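Local coordinates for protein Two-component system sensor histidine kinase (Bacteroides thetaiotaomicron, PDB 3OTT) that probably senses saccharides through its extracellular beta-propeller and beta-sandwich region and relays the signal by histidine phosphorylation to transcription regulation, at residues K690-L695 against K700-L705. Numbering follows the deposited sequence.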
loop_
_atom_site.group_PDB
_atom_site.type_symbol
_atom_site.label_atom_id
_atom_site.label_comp_id
_atom_site.label_asym_id
_atom_site.label_seq_id
_atom_site.Cartn_x
_atom_site.Cartn_y
_atom_site.Cartn_z
ATOM N N LYS B 690 13.473 19.004 -26.409
ATOM C CA LYS B 690 14.585 19.107 -27.343
ATOM C C LYS B 690 15.684 18.134 -26.952
ATOM O O LYS B 690 15.984 17.974 -25.774
ATOM C CB LYS B 690 15.108 20.544 -27.352
ATOM C CG LYS B 690 14.220 21.487 -28.155
ATOM C CD LYS B 690 14.485 22.972 -27.855
ATOM C CE LYS B 690 13.576 23.843 -28.755
ATOM N NZ LYS B 690 13.598 25.328 -28.439
ATOM N N PHE B 691 16.269 17.464 -27.943
ATOM C CA PHE B 691 17.272 16.410 -27.689
ATOM C C PHE B 691 18.646 16.676 -28.347
ATOM O O PHE B 691 18.760 17.373 -29.342
ATOM C CB PHE B 691 16.688 15.011 -28.060
ATOM C CG PHE B 691 15.422 14.640 -27.234
ATOM C CD1 PHE B 691 15.541 14.018 -26.021
ATOM C CD2 PHE B 691 14.152 15.029 -27.654
ATOM C CE1 PHE B 691 14.411 13.745 -25.231
ATOM C CE2 PHE B 691 12.988 14.760 -26.872
ATOM C CZ PHE B 691 13.110 14.120 -25.686
ATOM N N VAL B 692 19.690 16.145 -27.741
ATOM C CA VAL B 692 21.010 16.160 -28.310
ATOM C C VAL B 692 21.444 14.712 -28.425
ATOM O O VAL B 692 20.930 13.830 -27.709
ATOM C CB VAL B 692 22.040 16.979 -27.444
ATOM C CG1 VAL B 692 21.891 18.492 -27.687
ATOM C CG2 VAL B 692 21.913 16.674 -25.985
ATOM N N TYR B 693 22.344 14.446 -29.372
ATOM C CA TYR B 693 22.836 13.093 -29.589
ATOM C C TYR B 693 24.247 13.130 -30.087
ATOM O O TYR B 693 24.684 14.134 -30.696
ATOM C CB TYR B 693 21.946 12.332 -30.586
ATOM C CG TYR B 693 21.982 12.815 -32.022
ATOM C CD1 TYR B 693 21.194 13.882 -32.441
ATOM C CD2 TYR B 693 22.776 12.184 -32.959
ATOM C CE1 TYR B 693 21.221 14.334 -33.767
ATOM C CE2 TYR B 693 22.838 12.626 -34.300
ATOM C CZ TYR B 693 22.063 13.689 -34.692
ATOM O OH TYR B 693 22.111 14.103 -35.986
ATOM N N ARG B 694 24.953 12.026 -29.891
ATOM C CA ARG B 694 26.298 11.869 -30.434
ATOM C C ARG B 694 26.588 10.384 -30.603
ATOM O O ARG B 694 26.060 9.555 -29.844
ATOM C CB ARG B 694 27.339 12.519 -29.514
ATOM C CG ARG B 694 27.412 11.889 -28.141
ATOM C CD ARG B 694 28.090 12.838 -27.157
ATOM N NE ARG B 694 29.535 12.935 -27.398
ATOM C CZ ARG B 694 30.260 14.014 -27.128
ATOM N NH1 ARG B 694 29.694 15.102 -26.600
ATOM N NH2 ARG B 694 31.554 14.014 -27.379
ATOM N N LEU B 695 27.409 10.041 -31.595
ATOM C CA LEU B 695 27.799 8.659 -31.744
ATOM C C LEU B 695 29.287 8.474 -31.399
ATOM O O LEU B 695 30.137 8.816 -32.199
ATOM C CB LEU B 695 27.455 8.152 -33.177
ATOM C CG LEU B 695 27.747 6.680 -33.515
ATOM C CD1 LEU B 695 26.888 5.790 -32.665
ATOM C CD2 LEU B 695 27.585 6.325 -35.005
ATOM N N LYS B 700 32.643 13.886 -32.313
ATOM C CA LYS B 700 33.485 14.491 -31.307
ATOM C C LYS B 700 32.661 15.412 -30.415
ATOM O O LYS B 700 33.136 15.851 -29.346
ATOM C CB LYS B 700 34.591 15.335 -31.980
ATOM C CG LYS B 700 35.788 14.527 -32.505
ATOM C CD LYS B 700 36.972 15.480 -32.870
ATOM C CE LYS B 700 37.608 16.121 -31.590
ATOM N NZ LYS B 700 38.514 17.285 -31.893
ATOM N N GLU B 701 31.498 15.798 -30.933
ATOM C CA GLU B 701 30.672 16.808 -30.303
ATOM C C GLU B 701 29.230 16.378 -30.348
ATOM O O GLU B 701 28.864 15.482 -31.094
ATOM C CB GLU B 701 30.789 18.176 -31.013
ATOM C CG GLU B 701 32.211 18.680 -31.281
ATOM C CD GLU B 701 32.902 19.276 -30.078
ATOM O OE1 GLU B 701 34.058 19.729 -30.255
ATOM O OE2 GLU B 701 32.323 19.297 -28.971
ATOM N N TRP B 702 28.411 17.058 -29.563
ATOM C CA TRP B 702 26.962 16.870 -29.586
ATOM C C TRP B 702 26.321 17.337 -30.901
ATOM O O TRP B 702 26.762 18.287 -31.502
ATOM C CB TRP B 702 26.386 17.674 -28.442
ATOM C CG TRP B 702 26.553 17.058 -27.062
ATOM C CD1 TRP B 702 27.286 17.566 -26.028
ATOM C CD2 TRP B 702 25.956 15.851 -26.571
ATOM N NE1 TRP B 702 27.179 16.760 -24.923
ATOM C CE2 TRP B 702 26.373 15.699 -25.224
ATOM C CE3 TRP B 702 25.092 14.895 -27.128
ATOM C CZ2 TRP B 702 25.967 14.615 -24.414
ATOM C CZ3 TRP B 702 24.680 13.799 -26.309
ATOM C CH2 TRP B 702 25.117 13.682 -24.968
ATOM N N ASN B 703 25.262 16.671 -31.342
ATOM C CA ASN B 703 24.480 17.155 -32.451
ATOM C C ASN B 703 23.127 17.541 -31.878
ATOM O O ASN B 703 22.700 16.950 -30.906
ATOM C CB ASN B 703 24.320 16.056 -33.499
ATOM C CG ASN B 703 25.672 15.514 -34.012
ATOM O OD1 ASN B 703 26.188 14.497 -33.515
ATOM N ND2 ASN B 703 26.231 16.183 -35.000
ATOM N N PHE B 704 22.461 18.514 -32.493
ATOM C CA PHE B 704 21.154 19.004 -32.059
ATOM C C PHE B 704 20.049 18.579 -33.005
ATOM O O PHE B 704 20.248 18.529 -34.213
ATOM C CB PHE B 704 21.195 20.520 -31.968
ATOM C CG PHE B 704 22.168 21.003 -30.970
ATOM C CD1 PHE B 704 23.540 20.990 -31.255
ATOM C CD2 PHE B 704 21.740 21.409 -29.709
ATOM C CE1 PHE B 704 24.451 21.391 -30.290
ATOM C CE2 PHE B 704 22.643 21.810 -28.736
ATOM C CZ PHE B 704 23.997 21.814 -29.016
ATOM N N LEU B 705 18.883 18.267 -32.460
ATOM C CA LEU B 705 17.767 17.833 -33.326
ATOM C C LEU B 705 16.824 18.928 -33.903
ATOM O O LEU B 705 16.668 19.059 -35.139
ATOM C CB LEU B 705 17.002 16.657 -32.708
ATOM C CG LEU B 705 17.654 15.296 -32.995
ATOM C CD1 LEU B 705 17.053 14.172 -32.171
ATOM C CD2 LEU B 705 17.632 14.928 -34.510
HETATM O O HOH W 1 18.140 19.798 -29.860
#
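Trp702 lies between Val692 and Arg694, with an aliphatic group on each face of its indole. On one side Val692 CG2 makes a CH-pi contact 4.1 Å from the centroid of the six-membered ring; on the other, Arg694 CD sits 3.5 Å from that centroid, 6° off the normal. The arginine chain bends at chi3 (-73°), which carries its guanidinium over the five-membered ring, CZ 4.6 Å from the centroid, in a cation-pi contact with the two planes almost perpendicular. Replacing the indole of Trp702 by the methyl group of an alanine is likely to open a gap between Val692 and Arg694 and leave the guanidinium without its aromatic partner. Strands 691-696 and 703-704 form an antiparallel beta hairpin in the Y_Y_Y domain, with 703-704 an edge strand of its sheet within the chain. Asn703 N donates to Tyr693 O (2.7 Å) and Tyr693 N to Asn703 O (3.0 Å), a hydrogen-bonded pair. On the sheet face turned to strand 711-714, Asn703 CB packs 3.6 Å from the centroid of the Tyr693 ring, while Leu705 CD2 touches Tyr693 CE1. The Phe704 side is looser: Phe704 is exposed, and one face of its ring meets Val692 CG1, 3.9 Å from the ring centroid. Nearby, a water bridges Phe691 O and Leu705 N, also directly bonded at 3.2 Å; at the other end the CB atoms of exposed Lys700 and Glu701 point away from strand 691-696.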